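Side-chain contacts in anopheles gambiae adenosine kinase (Anopheles gambiae, PDB 3LOO), which catalyses the phosphorylation of adenosine, transferring a phosphate from ATP to give AMP, as a kinase of the pfkB family: residues A325-S330 / D334-C339; Q84-V89 / F179-G184; E254-I259 / V277-G282. One frame throughout, in Å; residues are numbered along the deposited sequence.

Contact 1. Residues A325-S330 / D334-C339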
loop_
_atom_site.group_PDB
_atom_site.type_symbol
_atom_site.label_atom_id
_atom_site.label_comp_id
_atom_site.label_asym_id
_atom_site.label_seq_id
_atom_site.Cartn_x
_atom_site.Cartn_y
_atom_site.Cartn_z
ATOM N N ALA A 325 12.581 1.571 3.567
ATOM C CA ALA A 325 13.633 2.419 4.153
ATOM C C ALA A 325 15.002 1.694 4.176
ATOM O O ALA A 325 16.070 2.320 3.988
ATOM C CB ALA A 325 13.231 2.859 5.542
ATOM N N GLN A 326 14.987 0.389 4.446
ATOM C CA GLN A 326 16.233 -0.370 4.490
ATOM C C GLN A 326 16.693 -0.774 3.113
ATOM O O GLN A 326 17.897 -0.856 2.873
ATOM C CB GLN A 326 16.134 -1.587 5.410
ATOM C CG GLN A 326 15.860 -1.192 6.856
ATOM C CD GLN A 326 16.797 -0.087 7.372
ATOM O OE1 GLN A 326 17.974 -0.031 7.019
ATOM N NE2 GLN A 326 16.270 0.788 8.216
ATOM N N LEU A 327 15.737 -1.010 2.209
ATOM C CA LEU A 327 16.041 -1.441 0.854
ATOM C C LEU A 327 16.810 -0.335 0.133
ATOM O O LEU A 327 17.770 -0.615 -0.595
ATOM C CB LEU A 327 14.745 -1.742 0.072
ATOM C CG LEU A 327 14.931 -2.363 -1.316
ATOM C CD1 LEU A 327 15.480 -3.796 -1.204
ATOM C CD2 LEU A 327 13.623 -2.357 -2.173
ATOM N N LEU A 328 16.359 0.906 0.330
ATOM C CA LEU A 328 16.993 2.092 -0.238
ATOM C C LEU A 328 18.430 2.283 0.279
ATOM O O LEU A 328 19.248 2.844 -0.415
ATOM C CB LEU A 328 16.133 3.357 -0.002
ATOM C CG LEU A 328 15.115 3.699 -1.114
ATOM C CD1 LEU A 328 14.181 2.535 -1.437
ATOM C CD2 LEU A 328 14.292 4.940 -0.755
ATOM N N GLN A 329 18.714 1.787 1.484
ATOM C CA GLN A 329 20.039 1.841 2.079
ATOM C C GLN A 329 20.833 0.566 1.780
ATOM O O GLN A 329 21.781 0.270 2.502
ATOM C CB GLN A 329 19.893 2.042 3.591
ATOM C CG GLN A 329 19.247 3.380 3.928
ATOM C CD GLN A 329 19.129 3.615 5.394
ATOM O OE1 GLN A 329 18.152 3.215 6.042
ATOM N NE2 GLN A 329 20.115 4.286 5.941
ATOM N N SER A 330 20.416 -0.178 0.739
ATOM C CA SER A 330 21.016 -1.454 0.313
ATOM C C SER A 330 21.223 -2.506 1.396
ATOM O O SER A 330 22.190 -3.256 1.321
ATOM C CB SER A 330 22.381 -1.254 -0.387
ATOM O OG SER A 330 22.352 -0.186 -1.301
ATOM N N ASP A 334 16.709 -9.586 5.235
ATOM C CA ASP A 334 16.376 -9.881 6.626
ATOM C C ASP A 334 16.339 -8.618 7.457
ATOM O O ASP A 334 15.505 -8.481 8.353
ATOM C CB ASP A 334 17.348 -10.914 7.228
ATOM C CG ASP A 334 18.803 -10.423 7.248
ATOM O OD1 ASP A 334 19.397 -10.267 6.162
ATOM O OD2 ASP A 334 19.352 -10.177 8.352
ATOM N N VAL A 335 17.242 -7.689 7.157
ATOM C CA VAL A 335 17.211 -6.387 7.806
ATOM C C VAL A 335 15.995 -5.566 7.309
ATOM O O VAL A 335 15.391 -4.841 8.070
ATOM C CB VAL A 335 18.549 -5.605 7.569
ATOM C CG1 VAL A 335 18.456 -4.130 8.076
ATOM C CG2 VAL A 335 19.720 -6.365 8.256
ATOM N N CYS A 336 15.677 -5.653 6.028
ATOM C CA CYS A 336 14.496 -4.931 5.503
ATOM C C CYS A 336 13.247 -5.382 6.224
ATOM O O CYS A 336 12.442 -4.557 6.630
ATOM C CB CYS A 336 14.361 -5.131 4.002
ATOM S SG CYS A 336 15.764 -4.403 3.126
ATOM N N ILE A 337 13.117 -6.692 6.421
ATOM C CA ILE A 337 11.913 -7.247 7.059
ATOM C C ILE A 337 11.844 -6.910 8.555
ATOM O O ILE A 337 10.764 -6.584 9.077
ATOM C CB ILE A 337 11.777 -8.760 6.798
ATOM C CG1 ILE A 337 11.484 -8.977 5.304
ATOM C CG2 ILE A 337 10.692 -9.430 7.771
ATOM C CD1 ILE A 337 11.619 -10.424 4.817
ATOM N N LYS A 338 12.989 -7.001 9.244
ATOM C CA LYS A 338 13.031 -6.651 10.684
ATOM C C LYS A 338 12.676 -5.173 10.877
ATOM O O LYS A 338 11.931 -4.827 11.788
ATOM C CB LYS A 338 14.399 -6.976 11.303
ATOM C CG LYS A 338 14.696 -8.468 11.431
ATOM C CD LYS A 338 16.191 -8.739 11.642
ATOM C CE LYS A 338 16.414 -10.131 12.212
ATOM N NZ LYS A 338 17.837 -10.576 12.029
ATOM N N CYS A 339 13.175 -4.291 10.016
ATOM C CA CYS A 339 12.743 -2.888 10.100
ATOM C C CYS A 339 11.234 -2.727 9.864
ATOM O O CYS A 339 10.585 -1.914 10.520
ATOM C CB CYS A 339 13.538 -2.001 9.145
ATOM S SG CYS A 339 13.180 -0.229 9.354
#
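Q326 reaches from one helix into the flank of the next, where it is met by C336, C339 and V335. Its CB lies against C336, 3.6 Å from SG and 3.7 Å from CA, which agrees with the tight backbone approach: the CA atoms of Q326 and C336 are 5.0 Å apart. One bond further out, CG sits 3.4 Å from CB of C339, with the carbonyl oxygen and CG1 of V335 slightly farther off. The chain then bends at chi2 (-49°), which carries Q326 CD alongside C339, 4.1 Å from its SG. C339 offers both CB and SG to this chain because its thiol lies opposite the backbone N about the CA-CB bond (chi1 -173°).

The two helices, 315-328 and 333-350, are consecutive in the pfkB kinase, and the first ends in a Schellman motif. S330, with positive phi, is the C-prime residue; R331 N bonds to Q326 O and S330 N bonds to L327 O. Only a short connection then leads into the second helix, so the C-terminal turn of one lies close beside the N-terminal turns of the other. C336 fills the seam: its SG approaches the backbone N of L327 at 3.5 Å and L327 CB at 4.2 Å. Beyond the pair, F361 touches both Q326 and C339, while I93 of helix 82-94 packs on C339. L327 touches M207 and M209 of strand 207-211.

Contact 2. Residues Q84-V89 / F179-G184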
loop_
_atom_site.group_PDB
_atom_site.type_symbol
_atom_site.label_atom_id
_atom_site.label_comp_id
_atom_site.label_asym_id
_atom_site.label_seq_id
_atom_site.Cartn_x
_atom_site.Cartn_y
_atom_site.Cartn_z
ATOM N N GLN A 84 0.768 5.930 -0.031
ATOM C CA GLN A 84 1.082 7.145 0.707
ATOM C C GLN A 84 1.565 6.888 2.140
ATOM O O GLN A 84 2.599 7.451 2.551
ATOM C CB GLN A 84 -0.083 8.145 0.688
ATOM C CG GLN A 84 0.395 9.546 1.084
ATOM C CD GLN A 84 -0.591 10.653 0.719
ATOM O OE1 GLN A 84 -0.178 11.687 0.216
ATOM N NE2 GLN A 84 -1.892 10.463 1.034
ATOM N N ASN A 85 0.831 6.054 2.880
ATOM C CA ASN A 85 1.206 5.656 4.232
ATOM C C ASN A 85 2.617 5.043 4.260
ATOM O O ASN A 85 3.420 5.369 5.123
ATOM C CB ASN A 85 0.293 4.542 4.774
ATOM C CG ASN A 85 -1.088 5.022 5.223
ATOM O OD1 ASN A 85 -1.321 6.203 5.482
ATOM N ND2 ASN A 85 -2.029 4.069 5.283
ATOM N N SER A 86 2.874 4.110 3.334
ATOM C CA SER A 86 4.154 3.417 3.281
ATOM C C SER A 86 5.318 4.397 3.017
ATOM O O SER A 86 6.363 4.327 3.662
ATOM C CB SER A 86 4.100 2.298 2.230
ATOM O OG SER A 86 3.320 1.188 2.690
ATOM N N LEU A 87 5.134 5.298 2.058
ATOM C CA LEU A 87 6.160 6.304 1.767
ATOM C C LEU A 87 6.388 7.292 2.944
ATOM O O LEU A 87 7.534 7.698 3.201
ATOM C CB LEU A 87 5.848 7.017 0.445
ATOM C CG LEU A 87 6.469 6.351 -0.771
ATOM C CD1 LEU A 87 6.095 4.894 -0.979
ATOM C CD2 LEU A 87 6.143 7.188 -2.051
ATOM N N ARG A 88 5.328 7.615 3.693
ATOM C CA ARG A 88 5.460 8.472 4.874
ATOM C C ARG A 88 6.270 7.760 5.979
ATOM O O ARG A 88 7.181 8.365 6.561
ATOM C CB ARG A 88 4.083 8.960 5.380
ATOM C CG ARG A 88 3.348 9.954 4.415
ATOM C CD ARG A 88 1.905 10.281 4.912
ATOM N NE ARG A 88 1.990 10.662 6.330
ATOM C CZ ARG A 88 1.124 10.340 7.285
ATOM N NH1 ARG A 88 0.030 9.626 7.026
ATOM N NH2 ARG A 88 1.362 10.745 8.527
ATOM N N VAL A 89 5.968 6.482 6.223
ATOM C CA VAL A 89 6.755 5.673 7.163
ATOM C C VAL A 89 8.219 5.537 6.718
ATOM O O VAL A 89 9.120 5.763 7.523
ATOM C CB VAL A 89 6.067 4.287 7.494
ATOM C CG1 VAL A 89 6.992 3.334 8.366
ATOM C CG2 VAL A 89 4.685 4.524 8.148
ATOM N N PHE A 179 13.767 2.596 -7.727
ATOM C CA PHE A 179 12.814 1.656 -7.077
ATOM C C PHE A 179 11.392 2.165 -7.322
ATOM O O PHE A 179 11.142 3.392 -7.264
ATOM C CB PHE A 179 13.008 1.607 -5.553
ATOM C CG PHE A 179 14.400 1.200 -5.118
ATOM C CD1 PHE A 179 14.737 -0.151 -4.968
ATOM C CD2 PHE A 179 15.368 2.182 -4.842
ATOM C CE1 PHE A 179 16.031 -0.518 -4.584
ATOM C CE2 PHE A 179 16.648 1.829 -4.443
ATOM C CZ PHE A 179 16.987 0.475 -4.318
ATOM N N PHE A 180 10.459 1.233 -7.540
ATOM C CA PHE A 180 9.067 1.578 -7.836
ATOM C C PHE A 180 8.163 0.720 -6.972
ATOM O O PHE A 180 8.426 -0.482 -6.791
ATOM C CB PHE A 180 8.720 1.368 -9.325
ATOM C CG PHE A 180 9.515 2.230 -10.262
ATOM C CD1 PHE A 180 9.107 3.523 -10.553
ATOM C CD2 PHE A 180 10.703 1.749 -10.829
ATOM C CE1 PHE A 180 9.832 4.331 -11.429
ATOM C CE2 PHE A 180 11.476 2.550 -11.701
ATOM C CZ PHE A 180 11.042 3.857 -11.999
ATOM N N TYR A 181 7.123 1.347 -6.426
ATOM C CA TYR A 181 6.174 0.658 -5.558
ATOM C C TYR A 181 4.761 1.076 -5.937
ATOM O O TYR A 181 4.456 2.277 -6.000
ATOM C CB TYR A 181 6.450 0.929 -4.076
ATOM C CG TYR A 181 5.492 0.232 -3.148
ATOM C CD1 TYR A 181 5.281 -1.162 -3.229
ATOM C CD2 TYR A 181 4.759 0.959 -2.195
ATOM C CE1 TYR A 181 4.360 -1.816 -2.364
ATOM C CE2 TYR A 181 3.848 0.340 -1.351
ATOM C CZ TYR A 181 3.655 -1.055 -1.431
ATOM O OH TYR A 181 2.774 -1.671 -0.578
ATOM N N VAL A 182 3.892 0.089 -6.158
ATOM C CA VAL A 182 2.506 0.346 -6.539
ATOM C C VAL A 182 1.595 -0.562 -5.723
ATOM O O VAL A 182 1.965 -1.682 -5.437
ATOM C CB VAL A 182 2.275 0.115 -8.038
ATOM C CG1 VAL A 182 0.831 0.445 -8.422
ATOM C CG2 VAL A 182 3.202 1.027 -8.898
ATOM N N SER A 183 0.423 -0.087 -5.320
ATOM C CA SER A 183 -0.512 -0.973 -4.576
ATOM C C SER A 183 -1.435 -1.656 -5.582
ATOM O O SER A 183 -1.683 -1.115 -6.663
ATOM C CB SER A 183 -1.370 -0.176 -3.598
ATOM O OG SER A 183 -2.072 0.833 -4.315
ATOM N N GLY A 184 -1.962 -2.825 -5.231
ATOM C CA GLY A 184 -3.077 -3.385 -6.028
ATOM C C GLY A 184 -4.291 -2.452 -6.071
ATOM O O GLY A 184 -5.012 -2.409 -7.077
HETATM O O HOH W 1 1.591 0.071 0.850
#
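The ring of Y181 is the flat group of this contact, and L87 CD1 stands at its edge, near the ring plane, 4.3 Å from Y181 CD2. S86 CB comes in obliquely, 4.1 Å from Y181 CE2. A water lies in the plane at the hydroxyl end, and V320 of helix 315-328 adds apolar packing against both Y181 and S86. The setting is the central sheet of the pfkB (ribokinase-like) fold. Strand 179-183 runs parallel between strands 26-29 and 207-211, and helix 82-94 packs over it. The backbones stay well apart, 9.2 Å between the CA atoms of L87 and Y181, and the tyrosine spans that gap. Its CG lies opposite the backbone N about CA-CB (chi1 -180°), which extends the ring from the strand toward the helix.

Around the hydroxyl the contact becomes polar. N211 ND2 bonds to Y181 OH, while S86 OG bonds to the carbonyl oxygen of D317, within the GAGD signature of the family. The preceding residue, N85, links D317 OD2 to the ligand oxygen O3E through its ND2, so the helical turn carrying S86 also belongs to the ligand site. The buried hydroxyls of S86 and Y181 thus each have a protein partner, D317 O and N211 ND2, as well as the water they share. That water sits between them, donating to S86 OG at 2.8 Å and lying 2.5 Å from Y181 OH.

Contact 3. Residues E254-I259 / V277-G282. With B4P (bis(adenosine)-5'-tetraphosphate), chain D.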
loop_
_atom_site.group_PDB
_atom_site.type_symbol
_atom_site.label_atom_id
_atom_site.label_comp_id
_atom_site.label_asym_id
_atom_site.label_seq_id
_atom_site.Cartn_x
_atom_site.Cartn_y
_atom_site.Cartn_z
ATOM N N GLU A 254 -4.773 -23.657 0.790
ATOM C CA GLU A 254 -4.785 -22.490 1.647
ATOM C C GLU A 254 -3.509 -22.366 2.471
ATOM O O GLU A 254 -3.404 -21.479 3.305
ATOM C CB GLU A 254 -6.031 -22.468 2.536
ATOM C CG GLU A 254 -7.204 -21.999 1.747
ATOM C CD GLU A 254 -8.485 -21.922 2.526
ATOM O OE1 GLU A 254 -8.465 -22.096 3.764
ATOM O OE2 GLU A 254 -9.520 -21.666 1.878
ATOM N N ASP A 255 -2.553 -23.250 2.194
ATOM C CA ASP A 255 -1.225 -23.277 2.796
ATOM C C ASP A 255 -0.401 -22.099 2.260
ATOM O O ASP A 255 -0.082 -22.025 1.062
ATOM C CB ASP A 255 -0.565 -24.632 2.461
ATOM C CG ASP A 255 0.856 -24.785 3.027
ATOM O OD1 ASP A 255 1.623 -23.805 3.150
ATOM O OD2 ASP A 255 1.238 -25.944 3.297
ATOM N N LEU A 256 -0.084 -21.172 3.150
ATOM C CA LEU A 256 0.553 -19.924 2.745
ATOM C C LEU A 256 1.948 -20.136 2.185
ATOM O O LEU A 256 2.361 -19.439 1.253
ATOM C CB LEU A 256 0.626 -18.963 3.922
ATOM C CG LEU A 256 -0.694 -18.400 4.421
ATOM C CD1 LEU A 256 -0.390 -17.609 5.666
ATOM C CD2 LEU A 256 -1.378 -17.544 3.347
ATOM N N ARG A 257 2.687 -21.093 2.756
ATOM C CA ARG A 257 4.046 -21.368 2.272
ATOM C C ARG A 257 4.000 -21.856 0.825
ATOM O O ARG A 257 4.741 -21.382 -0.023
ATOM C CB ARG A 257 4.769 -22.372 3.194
ATOM C CG ARG A 257 5.071 -21.775 4.582
ATOM C CD ARG A 257 5.462 -22.828 5.595
ATOM N NE ARG A 257 5.806 -22.192 6.870
ATOM C CZ ARG A 257 4.917 -21.654 7.709
ATOM N NH1 ARG A 257 3.620 -21.647 7.414
ATOM N NH2 ARG A 257 5.320 -21.104 8.848
ATOM N N GLU A 258 3.083 -22.775 0.545
ATOM C CA GLU A 258 2.913 -23.312 -0.788
ATOM C C GLU A 258 2.460 -22.241 -1.766
ATOM O O GLU A 258 2.923 -22.180 -2.908
ATOM C CB GLU A 258 1.882 -24.457 -0.738
ATOM C CG GLU A 258 1.420 -24.945 -2.106
ATOM C CD GLU A 258 2.535 -25.631 -2.880
ATOM O OE1 GLU A 258 3.529 -26.067 -2.239
ATOM O OE2 GLU A 258 2.418 -25.734 -4.138
ATOM N N ILE A 259 1.523 -21.406 -1.327
ATOM C CA ILE A 259 1.022 -20.331 -2.185
ATOM C C ILE A 259 2.191 -19.393 -2.526
ATOM O O ILE A 259 2.403 -19.085 -3.681
ATOM C CB ILE A 259 -0.174 -19.561 -1.526
ATOM C CG1 ILE A 259 -1.416 -20.461 -1.403
ATOM C CG2 ILE A 259 -0.546 -18.296 -2.353
ATOM C CD1 ILE A 259 -2.391 -19.998 -0.318
ATOM N N VAL A 277 8.528 -13.016 -2.425
ATOM C CA VAL A 277 7.146 -12.847 -1.963
ATOM C C VAL A 277 7.175 -12.745 -0.435
ATOM O O VAL A 277 7.792 -13.581 0.221
ATOM C CB VAL A 277 6.238 -14.001 -2.449
ATOM C CG1 VAL A 277 4.794 -13.802 -1.958
ATOM C CG2 VAL A 277 6.312 -14.134 -3.994
ATOM N N ILE A 278 6.544 -11.714 0.113
ATOM C CA ILE A 278 6.506 -11.493 1.595
ATOM C C ILE A 278 5.054 -11.503 2.082
ATOM O O ILE A 278 4.245 -10.707 1.594
ATOM C CB ILE A 278 7.259 -10.195 2.001
ATOM C CG1 ILE A 278 8.762 -10.357 1.695
ATOM C CG2 ILE A 278 7.081 -9.877 3.496
ATOM C CD1 ILE A 278 9.552 -9.035 1.711
ATOM N N ILE A 279 4.725 -12.402 3.007
ATOM C CA ILE A 279 3.353 -12.537 3.513
ATOM C C ILE A 279 3.329 -12.252 4.989
ATOM O O ILE A 279 4.006 -12.948 5.765
ATOM C CB ILE A 279 2.781 -13.942 3.229
ATOM C CG1 ILE A 279 2.821 -14.177 1.706
ATOM C CG2 ILE A 279 1.327 -14.055 3.774
ATOM C CD1 ILE A 279 2.585 -15.573 1.302
ATOM N N THR A 280 2.581 -11.203 5.356
ATOM C CA THR A 280 2.348 -10.842 6.734
ATOM C C THR A 280 1.144 -11.645 7.237
ATOM O O THR A 280 0.253 -11.999 6.457
ATOM C CB THR A 280 2.115 -9.293 6.906
ATOM O OG1 THR A 280 0.918 -8.879 6.220
ATOM C CG2 THR A 280 3.337 -8.474 6.350
ATOM N N GLN A 281 1.127 -11.913 8.532
ATOM C CA GLN A 281 0.094 -12.719 9.167
ATOM C C GLN A 281 -0.328 -12.115 10.515
ATOM O O GLN A 281 -0.447 -12.852 11.493
ATOM C CB GLN A 281 0.656 -14.106 9.500
ATOM C CG GLN A 281 1.442 -14.826 8.415
ATOM C CD GLN A 281 1.644 -16.311 8.766
ATOM O OE1 GLN A 281 2.682 -16.719 9.339
ATOM N NE2 GLN A 281 0.629 -17.105 8.479
ATOM N N GLY A 282 -0.536 -10.800 10.586
ATOM C CA GLY A 282 -0.831 -10.156 11.865
ATOM C C GLY A 282 0.257 -10.373 12.916
ATOM O O GLY A 282 1.417 -10.010 12.698
HETATM P PA B4P D . -5.370 -1.624 7.248
HETATM O O1A B4P D . -5.360 -0.916 8.594
HETATM O O2A B4P D . -6.645 -2.369 6.853
HETATM O O3A B4P D . -4.265 -2.783 7.363
HETATM P PB B4P D . -3.032 -2.860 6.356
HETATM O O1B B4P D . -2.051 -1.706 6.583
HETATM O O2B B4P D . -3.452 -3.223 4.942
HETATM O O3B B4P D . -2.555 -4.163 7.272
HETATM P PG B4P D . -2.345 -5.686 6.792
HETATM O O1G B4P D . -3.556 -6.524 7.018
HETATM O O2G B4P D . -1.865 -5.623 5.355
HETATM O O3G B4P D . -1.136 -6.218 7.696
HETATM P PD B4P D . -1.107 -7.294 8.898
HETATM O O1D B4P D . -2.338 -7.115 9.706
HETATM O O2D B4P D . -0.701 -8.661 8.423
HETATM O O5E B4P D . -4.896 -0.610 6.070
HETATM C C5E B4P D . -5.483 0.664 6.220
HETATM C C4E B4P D . -5.242 1.599 5.070
HETATM O O4E B4P D . -5.726 1.091 3.826
HETATM C C3E B4P D . -6.053 2.841 5.312
HETATM O O3E B4P D . -5.096 3.833 5.733
HETATM C C2E B4P D . -6.638 3.203 3.951
HETATM O O2E B4P D . -6.418 4.557 3.536
HETATM C C1E B4P D . -5.990 2.188 2.991
HETATM N N9A B4P D . -6.952 1.811 1.939
HETATM C C8A B4P D . -8.126 1.128 2.070
HETATM N N7A B4P D . -8.690 1.019 0.831
HETATM C C5A B4P D . -7.896 1.659 -0.077
HETATM C C6A B4P D . -7.941 1.873 -1.465
HETATM N N6A B4P D . -8.977 1.448 -2.253
HETATM N N1A B4P D . -6.944 2.582 -2.051
HETATM C C2A B4P D . -5.886 3.035 -1.333
HETATM N N3A B4P D . -5.814 2.830 -0.007
HETATM C C4A B4P D . -6.794 2.142 0.634
HETATM O O5F B4P D . 0.091 -6.652 9.747
HETATM C C5F B4P D . 1.305 -6.227 9.137
HETATM C C4F B4P D . 2.346 -6.150 10.254
HETATM O O4F B4P D . 1.855 -5.426 11.396
HETATM C C3F B4P D . 2.637 -7.527 10.824
HETATM O O3F B4P D . 3.546 -8.213 9.972
HETATM C C2F B4P D . 3.207 -7.195 12.189
HETATM O O2F B4P D . 4.605 -6.858 12.085
HETATM C C1F B4P D . 2.367 -5.977 12.616
HETATM N N9B B4P D . 1.217 -6.489 13.427
HETATM C C8B B4P D . -0.049 -6.652 12.992
HETATM N N7B B4P D . -0.840 -7.149 13.973
HETATM C C5B B4P D . -0.087 -7.321 15.079
HETATM C C6B B4P D . -0.308 -7.797 16.368
HETATM N N6B B4P D . -1.555 -8.205 16.716
HETATM N N1B B4P D . 0.723 -7.828 17.268
HETATM C C2B B4P D . 1.970 -7.418 16.925
HETATM N N3B B4P D . 2.249 -6.954 15.674
HETATM C C4B B4P D . 1.273 -6.890 14.716
#
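L256 and Q281 come together because of how L256 leaves its helix: chi1 of -68° places CG opposite the carbonyl carbon, and the extended chi2 then sends CD1 along the strand toward Q281. Q281, with its own chain extended beyond CG, runs the other way, so the two side chains lie alongside one another, pointing opposite ways. CD1 of L256 lies 3.9 Å from CD of Q281.

I279 packs beside them. Its CD1 rests 3.9 Å from the backbone oxygen of L256, and its CG2 is 4.4 Å from L256 CD1. This joins the first turn of helix 256-264 to strand 276-281, a strand of the central sheet in the pfkB fold, where A242 of helix 239-248 and L287 of strand 284-290 also touch L256. The helix starts with D255 as N-cap: E258 N donates to D255 OD1 at 3.2 Å, coming from well above the carboxylate plane.

T280 points its CB away from the helix, into the ligand pocket. At chi1 64° its hydroxyl lies between the backbone N and the carbonyl carbon, and T280 OG1 donates to B4P O2D, of the bound dinucleotide, at 2.7 Å. G282 N donates to the same oxygen, B4P O2D, at 3.0 Å, with a fairly straight N-H...O angle of 161°, while T280 CG2 lies 3.6 Å from the ribose oxygen O3F of B4P. Two uncharged donors thus grip one oxygen of the phosphate attached to the second adenosine, which would probably stabilise its negative charge without neutralising it and help fix its position.

Overall arrangement
All three contacts bear on the central sheet, but contact 1 stands off from the ligand: the side chain of C339 is about 11 Å from the bound B4P (bis(adenosine)-5'-tetraphosphate). Contacts 2 and 3 each contribute residues that bond it, N85 binding its O3E in contact 2, and T280 and G282 of contact 3 holding a phosphate toward its other end. Contacts 1 and 2 have centres 14 Å apart and meet at F179, whose CD2 is 3.6 Å from L328 CD1 and whose CD1 is 3.7 Å from L327 CD2. Contact 1 also touches contact 3, 20 Å away between centres, where I337 CD1 lies 4.0 Å from I278 CD1. Contacts 2 and 3 stay about 9 Å apart at their nearest atoms.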